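Local coordinates for putative riboflavin biosynthesis protein (Shewanella loihica, PDB 3KY8) that probably acts as a reductase of the RibD C-terminal family, perhaps on 5-amino-6-(5-phosphoribosylamino)uracil in riboflavin biosynthesis, though its true substrate is not established, at residues R63-T73 / G126-T137; G113-D121 / Q139-I147. All coordinates share one frame; numbering follows the deposited sequence.

Interaction 1 joins two neighbouring parallel strands, 66-70 and 129-133, near the middle of the mixed sheet, and interaction 2 sets two helices, 115-124 and 135-143, against each other on one side of it. Their centres lie about 11 Å apart. Along the chain the segments alternate: 63-73, 113-121, 126-137, 139-147, so that helix 115-124 leads into strand 129-133, and helix 135-143 begins in interaction 1 and ends in interaction 2. The two contacts touch where Ile132 and Val68 pack on Phe141. The helix that supplies part of the sulfate site at its N-terminus is thus seated on the sheet by its C-terminal turn.

Interaction 1: residues R63-T73 / G126-T137; sequences RVDGLVMGRNT and GFNELYIDGGVT. With SO4 (sulfate ion), chain E.
Leu67 and Tyr131 lie side by side on one face of the parallel part of the mixed sheet of this RibD C-terminal domain, where strands 66-70 and 129-133 run as neighbours at 26°. Leu67 CG comes within 3.3 Å of Tyr131 CD2, meeting the ring obliquely, while Tyr131 CB rests near Val64 CG1. With CG anti to the backbone N (chi1 167°), the tyrosine reaches on to helix 57-63, and its hydroxyl bonds to Phe25 O. On the other face Val68 and Ile132 also point the same way, Val68 CB packing on Ile132 CD1. The strands are stitched by Tyr131 N to Gly66 O, Val68 N to Tyr131 O and Asp133 N to Val68 O.

At the entry to the strands, Asp65 OD2 accepts Asn128 N and Glu129 N, each at 3.0 Å and from opposite faces of its carboxylate, and Asp65 N returns a bond to Glu129 O. Arg63 crosses Glu129 nearly at right angles: NE gives OE2 a straight bond of 3.0 Å in the guanidinium plane but from above the carboxylate plane. One water bridges Arg63 NH2 to the same oxygen, while NH1 forms a salt bridge with Glu149.

Where the strands end, two helix N-termini converge on a sulfate, probably from the crystallisation liquor, which may mark a phosphate-binding pocket. Gly70 and Gly134, the N-cap residues, approach it with their CA atoms. Backbone N atoms of Thr73, Val136 and Thr137 donate to it, and the hydroxyls Thr73 OG1 and Thr137 OG1 bond to O4 and O3, each at 2.6 Å.

Interaction 2: residues G113-D121 / Q139-I147; sequences GKLVDIIAD and QNFLKEDLI
Helices 115-121 and 139-143 cross almost perpendicularly, at -99° with their axes 11.7 Å apart, so side chains rather than close backbones bring them together on the sheet of this α/β domain. Helix 115-124 precedes strand 129-133 and helix 135-143 follows it. Leu115 and Ile119, one turn apart, point across at Phe141 and Leu146. The Phe141 ring enters between the helices: Leu115 CD1 sits 4.3 Å from its centroid in an off-centre CH-pi contact, and on the same side of the ring Ile119, pointing against the phenylalanine, brings CD1 to 3.6 Å from Phe141 CE2. Ile119 CG1 is anti to its carbonyl carbon and the chain runs on extended (chi2 160°), which carries CD1 to the ring. The same methyl meets Leu146 CD1, on which Leu115 CB packs, and Phe141 continues onto Ile132 and Asn22 of the sheet.

Leu146 is placed by the Schellman motif that ends helix 135-143. Leu146 N bonds to Phe141 O and Asp145 N to Leu142 O, and Asp145, of positive phi, sends its carboxylate to Arg194.

At the solvent side the extended Glu144 reaches toward the first turn of helix 115-121, near whose N-terminus its negative charge is probably favoured. Val116 CG2 lies 3.5 Å from Glu144 OE1. Two waters complete the link, one accepting from Leu115 N and donating to Glu144 OE2 at 2.8 Å, the other joining Val116 N to Glu144 OE1.

Interaction 1: residues R63-T73 / G126-T137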
loop_
_atom_site.group_PDB
_atom_site.type_symbol
_atom_site.label_atom_id
_atom_site.label_comp_id
_atom_site.label_asym_id
_atom_site.label_seq_id
_atom_site.Cartn_x
_atom_site.Cartn_y
_atom_site.Cartn_z
ATOM N N ARG A 63 3.489 15.494 -20.478
ATOM C CA ARG A 63 2.148 15.067 -20.840
ATOM C C ARG A 63 1.057 15.934 -20.222
ATOM O O ARG A 63 0.058 16.257 -20.860
ATOM C CB ARG A 63 1.933 13.600 -20.434
ATOM C CG ARG A 63 0.508 13.152 -20.591
ATOM C CD ARG A 63 0.299 11.734 -20.147
ATOM N NE ARG A 63 -1.122 11.393 -20.169
ATOM C CZ ARG A 63 -1.662 10.353 -19.515
ATOM N NH1 ARG A 63 -0.925 9.545 -18.767
ATOM N NH2 ARG A 63 -2.961 10.126 -19.592
ATOM N N VAL A 64 1.207 16.257 -18.950
ATOM C CA VAL A 64 0.142 16.979 -18.255
ATOM C C VAL A 64 0.077 18.463 -18.627
ATOM O O VAL A 64 1.062 19.076 -19.020
ATOM C CB VAL A 64 0.185 16.777 -16.739
ATOM C CG1 VAL A 64 0.084 15.270 -16.422
ATOM C CG2 VAL A 64 1.402 17.427 -16.112
ATOM N N ASP A 65 -1.120 19.012 -18.523
ATOM C CA ASP A 65 -1.369 20.422 -18.814
ATOM C C ASP A 65 -1.254 21.289 -17.573
ATOM O O ASP A 65 -1.077 22.516 -17.656
ATOM C CB ASP A 65 -2.769 20.563 -19.408
ATOM C CG ASP A 65 -2.909 19.843 -20.710
ATOM O OD1 ASP A 65 -2.051 20.053 -21.551
ATOM O OD2 ASP A 65 -3.853 19.070 -20.907
ATOM N N GLY A 66 -1.358 20.658 -16.402
ATOM C CA GLY A 66 -1.293 21.389 -15.151
ATOM C C GLY A 66 -1.384 20.389 -14.038
ATOM O O GLY A 66 -1.541 19.212 -14.276
ATOM N N LEU A 67 -1.292 20.892 -12.829
ATOM C CA LEU A 67 -1.356 20.120 -11.611
ATOM C C LEU A 67 -2.533 20.659 -10.819
ATOM O O LEU A 67 -2.817 21.855 -10.883
ATOM C CB LEU A 67 -0.069 20.320 -10.783
ATOM C CG LEU A 67 1.193 19.458 -11.008
ATOM C CD1 LEU A 67 2.116 19.898 -12.120
ATOM C CD2 LEU A 67 2.029 19.399 -9.726
ATOM N N VAL A 68 -3.235 19.782 -10.099
ATOM C CA VAL A 68 -4.194 20.197 -9.059
ATOM C C VAL A 68 -3.620 19.669 -7.747
ATOM O O VAL A 68 -3.396 18.469 -7.605
ATOM C CB VAL A 68 -5.621 19.650 -9.282
ATOM C CG1 VAL A 68 -6.547 20.041 -8.133
ATOM C CG2 VAL A 68 -6.188 20.162 -10.537
HETATM N N MSE A 69 -3.338 20.583 -6.821
HETATM C CA MSE A 69 -2.531 20.308 -5.587
HETATM C C MSE A 69 -3.226 20.889 -4.376
HETATM O O MSE A 69 -3.916 21.909 -4.473
HETATM C CB MSE A 69 -1.187 21.006 -5.744
HETATM C CG MSE A 69 -0.265 20.858 -4.583
HETATM SE SE MSE A 69 1.381 21.810 -4.836
HETATM C CE MSE A 69 2.103 20.874 -6.363
ATOM N N GLY A 70 -3.060 20.280 -3.213
ATOM C CA GLY A 70 -3.656 20.903 -2.002
ATOM C C GLY A 70 -2.716 21.904 -1.374
ATOM O O GLY A 70 -1.578 21.992 -1.779
ATOM N N ARG A 71 -3.190 22.629 -0.361
ATOM C CA ARG A 71 -2.357 23.617 0.339
ATOM C C ARG A 71 -1.269 22.958 1.175
ATOM O O ARG A 71 -0.201 23.516 1.293
ATOM C CB ARG A 71 -3.182 24.605 1.199
ATOM C CG ARG A 71 -2.513 25.990 1.387
ATOM C CD ARG A 71 -3.469 27.102 1.958
ATOM N NE ARG A 71 -2.772 28.369 2.255
ATOM N N ASN A 72 -1.508 21.773 1.728
ATOM C CA ASN A 72 -0.463 21.117 2.491
ATOM C C ASN A 72 0.776 20.848 1.657
ATOM O O ASN A 72 1.871 21.010 2.171
ATOM C CB ASN A 72 -0.917 19.790 3.076
ATOM C CG ASN A 72 -1.992 19.950 4.127
ATOM O OD1 ASN A 72 -2.999 19.238 4.102
ATOM N ND2 ASN A 72 -1.801 20.891 5.039
ATOM N N THR A 73 0.602 20.394 0.405
ATOM C CA THR A 73 1.735 20.112 -0.464
ATOM C C THR A 73 2.353 21.451 -0.883
ATOM O O THR A 73 3.577 21.598 -0.855
ATOM C CB THR A 73 1.338 19.241 -1.689
ATOM O OG1 THR A 73 0.765 18.011 -1.230
ATOM C CG2 THR A 73 2.546 18.907 -2.599
ATOM N N GLY A 126 -8.714 23.977 -21.808
ATOM C CA GLY A 126 -7.669 23.204 -22.447
ATOM C C GLY A 126 -6.690 22.515 -21.527
ATOM O O GLY A 126 -5.696 21.992 -21.992
ATOM N N PHE A 127 -6.971 22.518 -20.230
ATOM C CA PHE A 127 -6.200 21.779 -19.235
ATOM C C PHE A 127 -6.943 20.459 -18.992
ATOM O O PHE A 127 -7.774 20.332 -18.112
ATOM C CB PHE A 127 -6.046 22.607 -17.939
ATOM C CG PHE A 127 -5.355 23.930 -18.140
ATOM C CD1 PHE A 127 -3.961 24.002 -18.245
ATOM C CD2 PHE A 127 -6.088 25.103 -18.257
ATOM C CE1 PHE A 127 -3.325 25.226 -18.446
ATOM C CE2 PHE A 127 -5.462 26.318 -18.425
ATOM C CZ PHE A 127 -4.074 26.380 -18.527
ATOM N N ASN A 128 -6.648 19.499 -19.841
ATOM C CA ASN A 128 -7.396 18.265 -19.972
ATOM C C ASN A 128 -6.714 17.123 -19.227
ATOM O O ASN A 128 -7.385 16.267 -18.637
ATOM C CB ASN A 128 -7.511 17.891 -21.470
ATOM C CG ASN A 128 -8.258 18.937 -22.298
ATOM O OD1 ASN A 128 -7.863 19.261 -23.427
ATOM N ND2 ASN A 128 -9.316 19.474 -21.747
ATOM N N GLU A 129 -5.387 17.119 -19.259
ATOM C CA GLU A 129 -4.581 16.126 -18.544
ATOM C C GLU A 129 -3.974 16.777 -17.305
ATOM O O GLU A 129 -3.154 17.681 -17.392
ATOM C CB GLU A 129 -3.528 15.530 -19.495
ATOM C CG GLU A 129 -4.174 14.539 -20.495
ATOM C CD GLU A 129 -3.263 14.159 -21.646
ATOM O OE1 GLU A 129 -2.811 15.094 -22.348
ATOM O OE2 GLU A 129 -3.019 12.934 -21.884
ATOM N N LEU A 130 -4.456 16.361 -16.142
ATOM C CA LEU A 130 -4.115 16.992 -14.879
ATOM C C LEU A 130 -3.390 16.028 -13.971
ATOM O O LEU A 130 -3.793 14.887 -13.818
ATOM C CB LEU A 130 -5.373 17.525 -14.211
ATOM C CG LEU A 130 -6.097 18.632 -15.007
ATOM C CD1 LEU A 130 -7.514 18.936 -14.422
ATOM C CD2 LEU A 130 -5.174 19.841 -15.147
ATOM N N TYR A 131 -2.308 16.514 -13.387
ATOM C CA TYR A 131 -1.501 15.773 -12.413
ATOM C C TYR A 131 -2.017 16.125 -11.002
ATOM O O TYR A 131 -1.783 17.207 -10.487
ATOM C CB TYR A 131 -0.027 16.116 -12.664
ATOM C CG TYR A 131 0.982 15.716 -11.612
ATOM C CD1 TYR A 131 0.745 14.669 -10.721
ATOM C CD2 TYR A 131 2.224 16.336 -11.574
ATOM C CE1 TYR A 131 1.674 14.320 -9.775
ATOM C CE2 TYR A 131 3.168 15.974 -10.642
ATOM C CZ TYR A 131 2.885 14.965 -9.757
ATOM O OH TYR A 131 3.821 14.635 -8.835
ATOM N N ILE A 132 -2.781 15.200 -10.422
ATOM C CA ILE A 132 -3.413 15.414 -9.134
ATOM C C ILE A 132 -2.424 15.006 -8.032
ATOM O O ILE A 132 -1.972 13.841 -7.995
ATOM C CB ILE A 132 -4.723 14.602 -8.990
ATOM C CG1 ILE A 132 -5.619 14.740 -10.228
ATOM C CG2 ILE A 132 -5.462 15.034 -7.751
ATOM C CD1 ILE A 132 -5.898 16.172 -10.714
ATOM N N ASP A 133 -2.085 15.950 -7.143
ATOM C CA ASP A 133 -1.053 15.722 -6.123
ATOM C C ASP A 133 -1.500 16.173 -4.738
ATOM O O ASP A 133 -2.254 17.109 -4.594
ATOM C CB ASP A 133 0.261 16.426 -6.493
ATOM C CG ASP A 133 1.471 15.862 -5.720
ATOM O OD1 ASP A 133 1.503 14.643 -5.405
ATOM O OD2 ASP A 133 2.405 16.639 -5.458
ATOM N N GLY A 134 -1.037 15.468 -3.716
ATOM C CA GLY A 134 -1.407 15.774 -2.355
ATOM C C GLY A 134 -2.389 14.739 -1.867
ATOM O O GLY A 134 -3.339 14.432 -2.559
ATOM N N GLY A 135 -2.178 14.266 -0.642
ATOM C CA GLY A 135 -2.996 13.241 -0.017
ATOM C C GLY A 135 -4.453 13.591 0.156
ATOM O O GLY A 135 -5.320 12.802 -0.209
ATOM N N VAL A 136 -4.735 14.761 0.713
ATOM C CA VAL A 136 -6.110 15.173 0.906
ATOM C C VAL A 136 -6.779 15.366 -0.446
ATOM O O VAL A 136 -7.909 14.980 -0.607
ATOM C CB VAL A 136 -6.262 16.414 1.826
ATOM C CG1 VAL A 136 -7.788 16.812 2.052
ATOM C CG2 VAL A 136 -5.592 16.123 3.187
ATOM N N THR A 137 -6.071 15.941 -1.408
ATOM C CA THR A 137 -6.626 16.221 -2.734
ATOM C C THR A 137 -6.926 14.935 -3.449
ATOM O O THR A 137 -8.027 14.762 -3.955
ATOM C CB THR A 137 -5.671 17.126 -3.588
ATOM O OG1 THR A 137 -5.384 18.324 -2.855
ATOM C CG2 THR A 137 -6.298 17.522 -4.905
HETATM S S SO4 E . -2.926 18.192 0.244
HETATM O O1 SO4 E . -2.811 17.158 1.234
HETATM O O2 SO4 E . -3.573 19.342 0.813
HETATM O O3 SO4 E . -3.805 17.746 -0.828
HETATM O O4 SO4 E . -1.608 18.499 -0.252
HETATM O O HOH W 1 -5.151 11.344 -21.484
HETATM O O HOH W 2 -4.205 18.011 -23.341
#

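Interaction 2: residues G113-D121 / Q139-I147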
loop_
_atom_site.group_PDB
_atom_site.type_symbol
_atom_site.label_atom_id
_atom_site.label_comp_id
_atom_site.label_asym_id
_atom_site.label_seq_id
_atom_site.Cartn_x
_atom_site.Cartn_y
_atom_site.Cartn_z
ATOM N N GLY A 113 -14.414 25.779 -5.473
ATOM C CA GLY A 113 -15.760 25.264 -5.777
ATOM C C GLY A 113 -15.832 23.757 -5.668
ATOM O O GLY A 113 -14.988 23.146 -5.009
ATOM N N LYS A 114 -16.823 23.170 -6.346
ATOM C CA LYS A 114 -16.963 21.725 -6.406
ATOM C C LYS A 114 -15.942 21.174 -7.384
ATOM O O LYS A 114 -15.705 21.773 -8.444
ATOM C CB LYS A 114 -18.363 21.337 -6.844
ATOM C CG LYS A 114 -19.425 21.625 -5.828
ATOM C CD LYS A 114 -20.781 21.503 -6.504
ATOM C CE LYS A 114 -21.960 21.657 -5.546
ATOM N NZ LYS A 114 -23.112 22.320 -6.247
ATOM N N LEU A 115 -15.330 20.045 -7.022
ATOM C CA LEU A 115 -14.298 19.436 -7.867
ATOM C C LEU A 115 -14.815 19.262 -9.279
ATOM O O LEU A 115 -14.121 19.583 -10.227
ATOM C CB LEU A 115 -13.854 18.076 -7.350
ATOM C CG LEU A 115 -13.084 18.013 -6.036
ATOM C CD1 LEU A 115 -12.678 16.598 -5.831
ATOM C CD2 LEU A 115 -11.906 18.915 -6.027
ATOM N N VAL A 116 -16.042 18.779 -9.428
ATOM C CA VAL A 116 -16.550 18.474 -10.775
ATOM C C VAL A 116 -16.572 19.737 -11.642
ATOM O O VAL A 116 -16.110 19.697 -12.796
ATOM C CB VAL A 116 -17.893 17.714 -10.723
ATOM C CG1 VAL A 116 -18.545 17.661 -12.081
ATOM C CG2 VAL A 116 -17.654 16.297 -10.215
ATOM N N ASP A 117 -17.064 20.836 -11.058
ATOM C CA ASP A 117 -17.058 22.170 -11.661
ATOM C C ASP A 117 -15.645 22.690 -11.976
ATOM O O ASP A 117 -15.430 23.240 -13.053
ATOM C CB ASP A 117 -17.760 23.216 -10.753
ATOM C CG ASP A 117 -19.264 22.936 -10.525
ATOM O OD1 ASP A 117 -19.889 22.191 -11.303
ATOM O OD2 ASP A 117 -19.822 23.480 -9.547
ATOM N N ILE A 118 -14.716 22.544 -11.021
ATOM C CA ILE A 118 -13.337 22.999 -11.175
ATOM C C ILE A 118 -12.724 22.273 -12.342
ATOM O O ILE A 118 -12.061 22.898 -13.175
ATOM C CB ILE A 118 -12.485 22.754 -9.904
ATOM C CG1 ILE A 118 -12.850 23.728 -8.789
ATOM C CG2 ILE A 118 -10.992 22.925 -10.169
ATOM C CD1 ILE A 118 -12.255 23.317 -7.457
ATOM N N ILE A 119 -12.955 20.953 -12.413
ATOM C CA ILE A 119 -12.428 20.144 -13.510
ATOM C C ILE A 119 -13.082 20.532 -14.829
ATOM O O ILE A 119 -12.393 20.645 -15.835
ATOM C CB ILE A 119 -12.542 18.586 -13.259
ATOM C CG1 ILE A 119 -11.726 18.161 -12.028
ATOM C CG2 ILE A 119 -12.031 17.780 -14.466
ATOM C CD1 ILE A 119 -12.189 16.820 -11.476
ATOM N N ALA A 120 -14.395 20.732 -14.836
ATOM C CA ALA A 120 -15.087 21.106 -16.076
ATOM C C ALA A 120 -14.503 22.401 -16.605
ATOM O O ALA A 120 -14.304 22.575 -17.812
ATOM C CB ALA A 120 -16.608 21.249 -15.848
ATOM N N ASP A 121 -14.235 23.315 -15.684
ATOM C CA ASP A 121 -13.718 24.605 -16.044
ATOM C C ASP A 121 -12.297 24.552 -16.597
ATOM O O ASP A 121 -12.045 25.153 -17.636
ATOM C CB ASP A 121 -13.776 25.549 -14.865
ATOM C CG ASP A 121 -13.479 26.960 -15.277
ATOM O OD1 ASP A 121 -14.303 27.511 -16.033
ATOM O OD2 ASP A 121 -12.409 27.491 -14.880
ATOM N N GLN A 139 -7.344 11.972 -2.085
ATOM C CA GLN A 139 -8.435 11.338 -1.335
ATOM C C GLN A 139 -9.775 11.916 -1.740
ATOM O O GLN A 139 -10.729 11.170 -1.984
ATOM C CB GLN A 139 -8.192 11.448 0.155
ATOM C CG GLN A 139 -7.097 10.466 0.605
ATOM C CD GLN A 139 -6.513 10.799 1.940
ATOM O OE1 GLN A 139 -7.216 11.272 2.797
ATOM N NE2 GLN A 139 -5.201 10.569 2.116
ATOM N N ASN A 140 -9.835 13.232 -1.884
ATOM C CA ASN A 140 -11.065 13.905 -2.289
ATOM C C ASN A 140 -11.517 13.596 -3.710
ATOM O O ASN A 140 -12.718 13.376 -3.931
ATOM C CB ASN A 140 -10.978 15.415 -2.031
ATOM C CG ASN A 140 -11.139 15.750 -0.564
ATOM O OD1 ASN A 140 -11.763 15.011 0.196
ATOM N ND2 ASN A 140 -10.578 16.853 -0.161
ATOM N N PHE A 141 -10.571 13.551 -4.643
ATOM C CA PHE A 141 -10.824 13.051 -6.002
ATOM C C PHE A 141 -11.398 11.614 -6.028
ATOM O O PHE A 141 -12.430 11.357 -6.666
ATOM C CB PHE A 141 -9.564 13.149 -6.883
ATOM C CG PHE A 141 -9.398 14.492 -7.561
ATOM C CD1 PHE A 141 -9.137 15.639 -6.813
ATOM C CD2 PHE A 141 -9.458 14.603 -8.941
ATOM C CE1 PHE A 141 -8.985 16.883 -7.431
ATOM C CE2 PHE A 141 -9.335 15.850 -9.559
ATOM C CZ PHE A 141 -9.082 16.993 -8.786
ATOM N N LEU A 142 -10.757 10.719 -5.291
ATOM C CA LEU A 142 -11.202 9.337 -5.151
ATOM C C LEU A 142 -12.584 9.194 -4.552
ATOM O O LEU A 142 -13.340 8.302 -5.014
ATOM C CB LEU A 142 -10.180 8.517 -4.366
ATOM C CG LEU A 142 -8.853 8.241 -5.103
ATOM C CD1 LEU A 142 -7.749 7.626 -4.172
ATOM C CD2 LEU A 142 -9.167 7.355 -6.256
ATOM N N LYS A 143 -12.947 10.064 -3.578
ATOM C CA LYS A 143 -14.306 10.066 -2.990
ATOM C C LYS A 143 -15.381 10.449 -4.004
ATOM O O LYS A 143 -16.545 10.177 -3.783
ATOM C CB LYS A 143 -14.423 10.955 -1.718
ATOM C CG LYS A 143 -13.587 10.436 -0.523
ATOM C CD LYS A 143 -13.617 11.389 0.727
ATOM C CE LYS A 143 -12.800 10.845 1.959
ATOM N NZ LYS A 143 -13.229 11.338 3.370
ATOM N N GLU A 144 -15.006 11.055 -5.125
ATOM C CA GLU A 144 -15.961 11.325 -6.208
ATOM C C GLU A 144 -15.669 10.509 -7.477
ATOM O O GLU A 144 -16.290 10.725 -8.547
ATOM C CB GLU A 144 -15.960 12.816 -6.507
ATOM C CG GLU A 144 -16.688 13.633 -5.403
ATOM C CD GLU A 144 -16.698 15.119 -5.690
ATOM O OE1 GLU A 144 -17.077 15.512 -6.813
ATOM O OE2 GLU A 144 -16.294 15.899 -4.808
ATOM N N ASP A 145 -14.733 9.574 -7.332
ATOM C CA ASP A 145 -14.317 8.660 -8.384
ATOM C C ASP A 145 -13.782 9.423 -9.578
ATOM O O ASP A 145 -14.191 9.181 -10.704
ATOM C CB ASP A 145 -15.466 7.723 -8.783
ATOM C CG ASP A 145 -14.986 6.485 -9.537
ATOM O OD1 ASP A 145 -13.776 6.210 -9.613
ATOM O OD2 ASP A 145 -15.853 5.758 -10.028
ATOM N N LEU A 146 -12.855 10.344 -9.317
ATOM C CA LEU A 146 -12.380 11.220 -10.363
ATOM C C LEU A 146 -10.970 10.887 -10.797
ATOM O O LEU A 146 -10.442 11.583 -11.642
ATOM C CB LEU A 146 -12.464 12.677 -9.926
ATOM C CG LEU A 146 -13.877 13.207 -9.730
ATOM C CD1 LEU A 146 -13.847 14.546 -8.954
ATOM C CD2 LEU A 146 -14.575 13.315 -11.102
ATOM N N ILE A 147 -10.341 9.854 -10.219
ATOM C CA ILE A 147 -8.980 9.465 -10.631
ATOM C C ILE A 147 -9.022 8.407 -11.745
ATOM O O ILE A 147 -9.647 7.339 -11.606
ATOM C CB ILE A 147 -8.165 8.951 -9.443
ATOM C CG1 ILE A 147 -7.971 10.084 -8.452
ATOM C CG2 ILE A 147 -6.840 8.337 -9.916
ATOM C CD1 ILE A 147 -7.259 11.307 -9.016
HETATM O O HOH W 3 -16.697 18.715 -4.672
HETATM O O HOH W 4 -17.879 17.797 -7.343
#